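Local structure of hydrogenase (NiFe) small subunit HydA (3MYR) at residues Pro148-Val153 with Ala227-Trp233; Ser38-His42 with Ala53-Arg57. The protein is the iron-sulfur subunit of a heterodimeric [NiFe] hydrogenase and probably carries electrons from hydrogen oxidation in the large subunit along its three clusters to an acceptor. One frame throughout, in Å; residues are numbered along the deposited sequence.

Contact 1: Pro148-Val153 with Ala227-Trp233. With F3S (Fe3-s4 cluster), chain K; SF4 (iron/sulfur cluster), chain I.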
loop_
_atom_site.group_PDB
_atom_site.type_symbol
_atom_site.label_atom_id
_atom_site.label_comp_id
_atom_site.label_asym_id
_atom_site.label_seq_id
_atom_site.Cartn_x
_atom_site.Cartn_y
_atom_site.Cartn_z
ATOM N N PRO A 148 10.436 3.730 -4.982
ATOM C CA PRO A 148 10.314 5.208 -4.924
ATOM C C PRO A 148 11.729 5.776 -4.658
ATOM O O PRO A 148 12.679 5.001 -4.484
ATOM C CB PRO A 148 9.399 5.437 -3.716
ATOM C CG PRO A 148 9.746 4.237 -2.754
ATOM C CD PRO A 148 10.215 3.086 -3.667
ATOM N N PRO A 149 11.892 7.096 -4.716
ATOM C CA PRO A 149 13.132 7.746 -4.327
ATOM C C PRO A 149 13.381 7.425 -2.847
ATOM O O PRO A 149 12.451 7.183 -2.068
ATOM C CB PRO A 149 12.781 9.298 -4.452
ATOM C CG PRO A 149 11.533 9.313 -5.431
ATOM C CD PRO A 149 10.803 8.069 -4.971
ATOM N N ILE A 150 14.623 7.555 -2.455
ATOM C CA ILE A 150 15.026 7.466 -1.037
ATOM C C ILE A 150 14.319 8.475 -0.140
ATOM O O ILE A 150 14.268 9.645 -0.444
ATOM C CB ILE A 150 16.520 7.640 -0.929
ATOM C CG1 ILE A 150 17.216 6.495 -1.746
ATOM C CG2 ILE A 150 16.993 7.480 0.553
ATOM C CD1 ILE A 150 18.805 6.825 -1.993
ATOM N N PRO A 151 13.892 8.040 1.061
ATOM C CA PRO A 151 13.035 8.978 1.835
ATOM C C PRO A 151 13.767 10.272 2.100
ATOM O O PRO A 151 13.144 11.346 1.956
ATOM C CB PRO A 151 12.846 8.239 3.172
ATOM C CG PRO A 151 12.752 6.746 2.713
ATOM C CD PRO A 151 13.763 6.647 1.509
ATOM N N MET A 152 15.048 10.181 2.539
ATOM C CA MET A 152 15.763 11.411 2.878
ATOM C C MET A 152 16.302 12.159 1.676
ATOM O O MET A 152 16.684 13.314 1.816
ATOM C CB MET A 152 16.830 11.157 3.922
ATOM C CG MET A 152 16.049 11.174 5.281
ATOM S SD MET A 152 17.104 11.472 6.627
ATOM C CE MET A 152 18.049 9.935 6.711
ATOM N N VAL A 153 16.137 11.592 0.464
ATOM C CA VAL A 153 16.306 12.411 -0.757
ATOM C C VAL A 153 15.097 13.284 -0.962
ATOM O O VAL A 153 15.220 14.468 -1.304
ATOM C CB VAL A 153 16.590 11.533 -1.990
ATOM C CG1 VAL A 153 16.455 12.347 -3.291
ATOM C CG2 VAL A 153 17.980 10.906 -1.848
ATOM N N ALA A 227 21.431 7.785 -4.997
ATOM C CA ALA A 227 22.305 7.941 -3.823
ATOM C C ALA A 227 22.332 6.664 -2.968
ATOM O O ALA A 227 22.812 6.698 -1.827
ATOM C CB ALA A 227 21.805 9.114 -2.922
ATOM N N CYS A 228 21.770 5.566 -3.482
ATOM C CA CYS A 228 21.577 4.362 -2.656
ATOM C C CYS A 228 22.923 3.836 -2.124
ATOM O O CYS A 228 22.982 3.255 -1.041
ATOM C CB CYS A 228 20.923 3.252 -3.514
ATOM S SG CYS A 228 19.451 3.887 -4.385
ATOM N N ALA A 229 23.971 3.915 -2.958
ATOM C CA ALA A 229 25.236 3.296 -2.594
ATOM C C ALA A 229 25.984 4.121 -1.519
ATOM O O ALA A 229 26.845 3.588 -0.854
ATOM C CB ALA A 229 26.140 3.119 -3.879
ATOM N N THR A 230 25.666 5.419 -1.382
ATOM C CA THR A 230 26.286 6.296 -0.377
ATOM C C THR A 230 25.377 6.657 0.795
ATOM O O THR A 230 25.805 6.568 1.929
ATOM C CB THR A 230 26.782 7.582 -1.043
ATOM O OG1 THR A 230 25.707 8.193 -1.797
ATOM C CG2 THR A 230 27.935 7.194 -2.096
ATOM N N MET A 231 24.178 7.178 0.529
ATOM C CA MET A 231 23.254 7.533 1.599
ATOM C C MET A 231 22.602 6.254 2.134
ATOM O O MET A 231 22.332 6.134 3.327
ATOM C CB MET A 231 22.152 8.479 1.031
ATOM C CG MET A 231 21.153 8.872 2.105
ATOM S SD MET A 231 19.844 9.885 1.387
ATOM C CE MET A 231 20.831 11.336 0.744
ATOM N N LYS A 232 22.324 5.283 1.243
ATOM C CA LYS A 232 21.561 4.053 1.633
ATOM C C LYS A 232 20.130 4.382 2.024
ATOM O O LYS A 232 19.758 5.562 1.976
ATOM C CB LYS A 232 22.244 3.294 2.778
ATOM C CG LYS A 232 23.689 2.899 2.434
ATOM C CD LYS A 232 24.114 1.812 3.421
ATOM C CE LYS A 232 25.622 1.492 3.177
ATOM N NZ LYS A 232 26.131 0.459 4.191
ATOM N N TRP A 233 19.332 3.343 2.370
ATOM C CA TRP A 233 17.920 3.471 2.580
ATOM C C TRP A 233 17.505 3.372 4.020
ATOM O O TRP A 233 18.078 2.594 4.765
ATOM C CB TRP A 233 17.214 2.320 1.869
ATOM C CG TRP A 233 16.974 2.667 0.455
ATOM C CD1 TRP A 233 17.891 2.617 -0.637
ATOM C CD2 TRP A 233 15.736 3.129 -0.046
ATOM N NE1 TRP A 233 17.203 3.028 -1.811
ATOM C CE2 TRP A 233 15.870 3.263 -1.467
ATOM C CE3 TRP A 233 14.435 3.261 0.546
ATOM C CZ2 TRP A 233 14.802 3.734 -2.271
ATOM C CZ3 TRP A 233 13.339 3.696 -0.292
ATOM C CH2 TRP A 233 13.540 3.901 -1.687
HETATM FE FE1 F3S K . 18.991 0.613 -7.943
HETATM FE FE3 F3S K . 16.619 1.726 -7.358
HETATM FE FE4 F3S K . 18.656 2.262 -5.826
HETATM S S1 F3S K . 16.945 -0.385 -8.089
HETATM S S2 F3S K . 19.953 0.518 -5.921
HETATM S S3 F3S K . 18.497 2.820 -7.997
HETATM S S4 F3S K . 16.612 1.955 -5.151
HETATM FE FE1 SF4 I . 7.451 3.683 -8.218
HETATM FE FE2 SF4 I . 6.635 6.072 -7.026
HETATM FE FE3 SF4 I . 5.780 5.375 -9.626
HETATM FE FE4 SF4 I . 5.018 3.999 -7.085
HETATM S S1 SF4 I . 4.427 6.215 -7.889
HETATM S S2 SF4 I . 5.424 3.205 -9.146
HETATM S S3 SF4 I . 7.054 3.984 -6.059
HETATM S S4 SF4 I . 7.906 5.761 -8.973
#
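Ile150 and Trp233 form the centre of a contact made almost wholly by van der Waals packing, with no hydrogen bond running from one segment to the other. CG1 of Ile150 sits over one face of the indole in a CH-pi contact, 3.7 Å from the centroid of the five-membered ring and 26° off its normal. With chi1 at -61°, CG1 lies beside the backbone N and faces the ring, while CG2 turns to the sulfur of Met231. Beyond CG1, the extended chain carries CD1 to the backbone of the 227-233 loop, 3.5 Å from Cys228 N. The far end of the indole is met by prolines: CD of Pro151 comes 3.5 Å from Trp233 CZ3, and the carbonyl O of Pro148 lies at the ring edge, 3.1 Å from Trp233 CH2. Farther along, SD of Met231 rests against CG2 of Val153 at 3.9 Å.

The metal bond comes from the loop. Cys228 SG ligates an iron of the [3Fe-4S] cluster, F3S FE4, at 2.3 Å, and the same sulfur accepts a hydrogen bond from Trp233 NE1 (3.5 Å), nearly in the indole plane. Trp233 NE1 also lies 3.6 Å from F3S S4. A leucine in place of Trp233 would probably leave the ligating sulfur without this donor and open a gap between Ile150 and the Pro148 carbonyl.

Pro148, after a cis peptide bond, also borders the [4Fe-4S] cluster held by Cys14, Cys17, Cys113 and Cys147, so the indole has one cluster by its NE1 and this proline by its CH2. The contact thus borders the proximal and medial clusters of the relay known from [NiFe] hydrogenase small subunits, at the junction of the flavodoxin-like and C-terminal domains.

Contact 2: Ser38-His42 with Ala53-Arg57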
loop_
_atom_site.group_PDB
_atom_site.type_symbol
_atom_site.label_atom_id
_atom_site.label_comp_id
_atom_site.label_asym_id
_atom_site.label_seq_id
_atom_site.Cartn_x
_atom_site.Cartn_y
_atom_site.Cartn_z
ATOM N N SER A 38 3.062 24.280 4.774
ATOM C CA SER A 38 1.660 24.110 4.992
ATOM C C SER A 38 1.202 23.144 3.924
ATOM O O SER A 38 1.099 23.522 2.738
ATOM C CB SER A 38 0.902 25.438 4.861
ATOM O OG SER A 38 -0.448 25.245 5.296
ATOM N N LEU A 39 1.088 21.874 4.301
ATOM C CA LEU A 39 0.716 20.849 3.321
ATOM C C LEU A 39 -0.811 20.946 3.203
ATOM O O LEU A 39 -1.550 20.512 4.098
ATOM C CB LEU A 39 1.127 19.451 3.837
ATOM C CG LEU A 39 0.608 18.270 2.995
ATOM C CD1 LEU A 39 1.215 18.361 1.528
ATOM C CD2 LEU A 39 0.924 16.849 3.615
ATOM N N ASP A 40 -1.299 21.556 2.122
ATOM C CA ASP A 40 -2.695 21.986 2.073
ATOM C C ASP A 40 -3.637 21.007 1.387
ATOM O O ASP A 40 -4.860 21.117 1.513
ATOM C CB ASP A 40 -2.767 23.331 1.394
ATOM C CG ASP A 40 -2.133 24.452 2.249
ATOM O OD1 ASP A 40 -1.643 25.455 1.670
ATOM O OD2 ASP A 40 -2.113 24.352 3.514
ATOM N N TYR A 41 -3.059 20.017 0.714
ATOM C CA TYR A 41 -3.849 19.011 0.039
ATOM C C TYR A 41 -3.000 17.773 -0.177
ATOM O O TYR A 41 -1.862 17.864 -0.678
ATOM C CB TYR A 41 -4.289 19.581 -1.299
ATOM C CG TYR A 41 -5.161 18.698 -2.132
ATOM C CD1 TYR A 41 -6.570 18.653 -1.945
ATOM C CD2 TYR A 41 -4.600 17.900 -3.129
ATOM C CE1 TYR A 41 -7.344 17.893 -2.758
ATOM C CE2 TYR A 41 -5.400 17.136 -3.999
ATOM C CZ TYR A 41 -6.752 17.142 -3.814
ATOM O OH TYR A 41 -7.510 16.366 -4.669
ATOM N N HIS A 42 -3.525 16.629 0.226
ATOM C CA HIS A 42 -2.807 15.364 0.122
ATOM C C HIS A 42 -3.816 14.284 0.431
ATOM O O HIS A 42 -4.283 14.208 1.555
ATOM C CB HIS A 42 -1.659 15.217 1.084
ATOM C CG HIS A 42 -0.797 14.032 0.748
ATOM N ND1 HIS A 42 -1.338 12.790 0.441
ATOM C CD2 HIS A 42 0.532 13.944 0.472
ATOM C CE1 HIS A 42 -0.364 11.982 0.040
ATOM N NE2 HIS A 42 0.775 12.661 0.040
ATOM N N ALA A 53 -12.482 18.589 0.462
ATOM C CA ALA A 53 -11.080 18.372 0.113
ATOM C C ALA A 53 -10.697 19.186 -1.137
ATOM O O ALA A 53 -9.668 19.863 -1.126
ATOM C CB ALA A 53 -10.780 16.892 -0.089
ATOM N N GLU A 54 -11.498 19.103 -2.193
ATOM C CA GLU A 54 -11.250 19.927 -3.395
ATOM C C GLU A 54 -11.207 21.446 -3.074
ATOM O O GLU A 54 -10.311 22.153 -3.551
ATOM C CB GLU A 54 -12.262 19.636 -4.507
ATOM C CG GLU A 54 -12.134 18.215 -5.046
ATOM C CD GLU A 54 -10.658 17.896 -5.400
ATOM O OE1 GLU A 54 -10.078 16.952 -4.789
ATOM O OE2 GLU A 54 -10.045 18.658 -6.188
ATOM N N ALA A 55 -12.122 21.911 -2.219
ATOM C CA ALA A 55 -12.148 23.331 -1.854
ATOM C C ALA A 55 -10.817 23.705 -1.173
ATOM O O ALA A 55 -10.347 24.801 -1.354
ATOM C CB ALA A 55 -13.386 23.667 -0.944
ATOM N N ALA A 56 -10.174 22.783 -0.448
ATOM C CA ALA A 56 -8.940 23.158 0.209
ATOM C C ALA A 56 -7.833 23.345 -0.831
ATOM O O ALA A 56 -6.987 24.263 -0.694
ATOM C CB ALA A 56 -8.523 22.087 1.277
ATOM N N ARG A 57 -7.797 22.491 -1.865
ATOM C CA ARG A 57 -6.772 22.682 -2.888
ATOM C C ARG A 57 -7.006 24.044 -3.603
ATOM O O ARG A 57 -6.059 24.817 -3.811
ATOM C CB ARG A 57 -6.723 21.517 -3.897
ATOM C CG ARG A 57 -5.944 21.823 -5.142
ATOM C CD ARG A 57 -5.908 20.638 -6.127
ATOM N NE ARG A 57 -7.188 20.332 -6.741
ATOM C CZ ARG A 57 -7.670 20.945 -7.819
ATOM N NH1 ARG A 57 -8.883 20.623 -8.244
ATOM N NH2 ARG A 57 -6.973 21.892 -8.461
#
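Strand 38-41 of the mixed, largely parallel sheet in the flavodoxin-like N-terminal domain packs here against helix 50-63; the axes of this strand and of segment 53-57 approach to 7.5 Å, their directions 130° apart. Tyr41 provides most of the strand's side of the contact. Its CG is anti to the backbone N (chi1 -178°), which sends the ring out alongside Arg57, the two side chains pointing the same way. CB of Arg57 lies over one face of the ring, 3.8 Å from its centroid in a CH-pi contact, so the aliphatic root of the arginine does the packing; the guanidinium is too distant for more than a weak cation-pi attraction. At the ring edge, the carbonyl O of Ala53 approaches Tyr41 CD1 to 3.4 Å. Nearer the strand backbone, Ala56 CB meets the backbone O of Asp40 at 3.8 Å.

The phenol makes a short hydrogen bond, Tyr41 OH to Glu54 OE1 at 2.6 Å, which uses the syn lone pair of OE1 with the ring and carboxylate planes nearly perpendicular; the same hydroxyl also meets His43 NE2. The other carboxylate oxygen, Glu54 OE2, takes a salt bridge from Arg57 NH1 at 3.1 Å, one turn along the helix. Both oxygens are therefore engaged, which is likely to restrict rotation of the carboxylate and favour its charged form.

Arg57 also reaches Glu99 of helix 93-101 and packs on Ile7 and Leu9 of strand 5-10, the parallel neighbour of strand 38-41. Through this residue helix 50-63 is tied to both, while the large subunit touches Asp40 and Glu54.

Both contacts are largely buried, but contact 1 lies nearer the middle of the chain, about 11 Å from its centre, whereas contact 2 lies about 21 Å away, along the large-subunit interface. Their centres are 28 Å apart and they do not touch; contact 2 closes before contact 1 opens. Contact 2 joins neighbouring elements within the N-terminal domain, a strand and the next helix, and adds a hydrogen-bonded, charged network to its packing. Contact 1 brings a helix start and a loop from two different family regions together by apolar packing, with the metal ligation made by the loop alone. Accordingly, contact 1 belongs to the cluster sites, while contact 2 is remote from them.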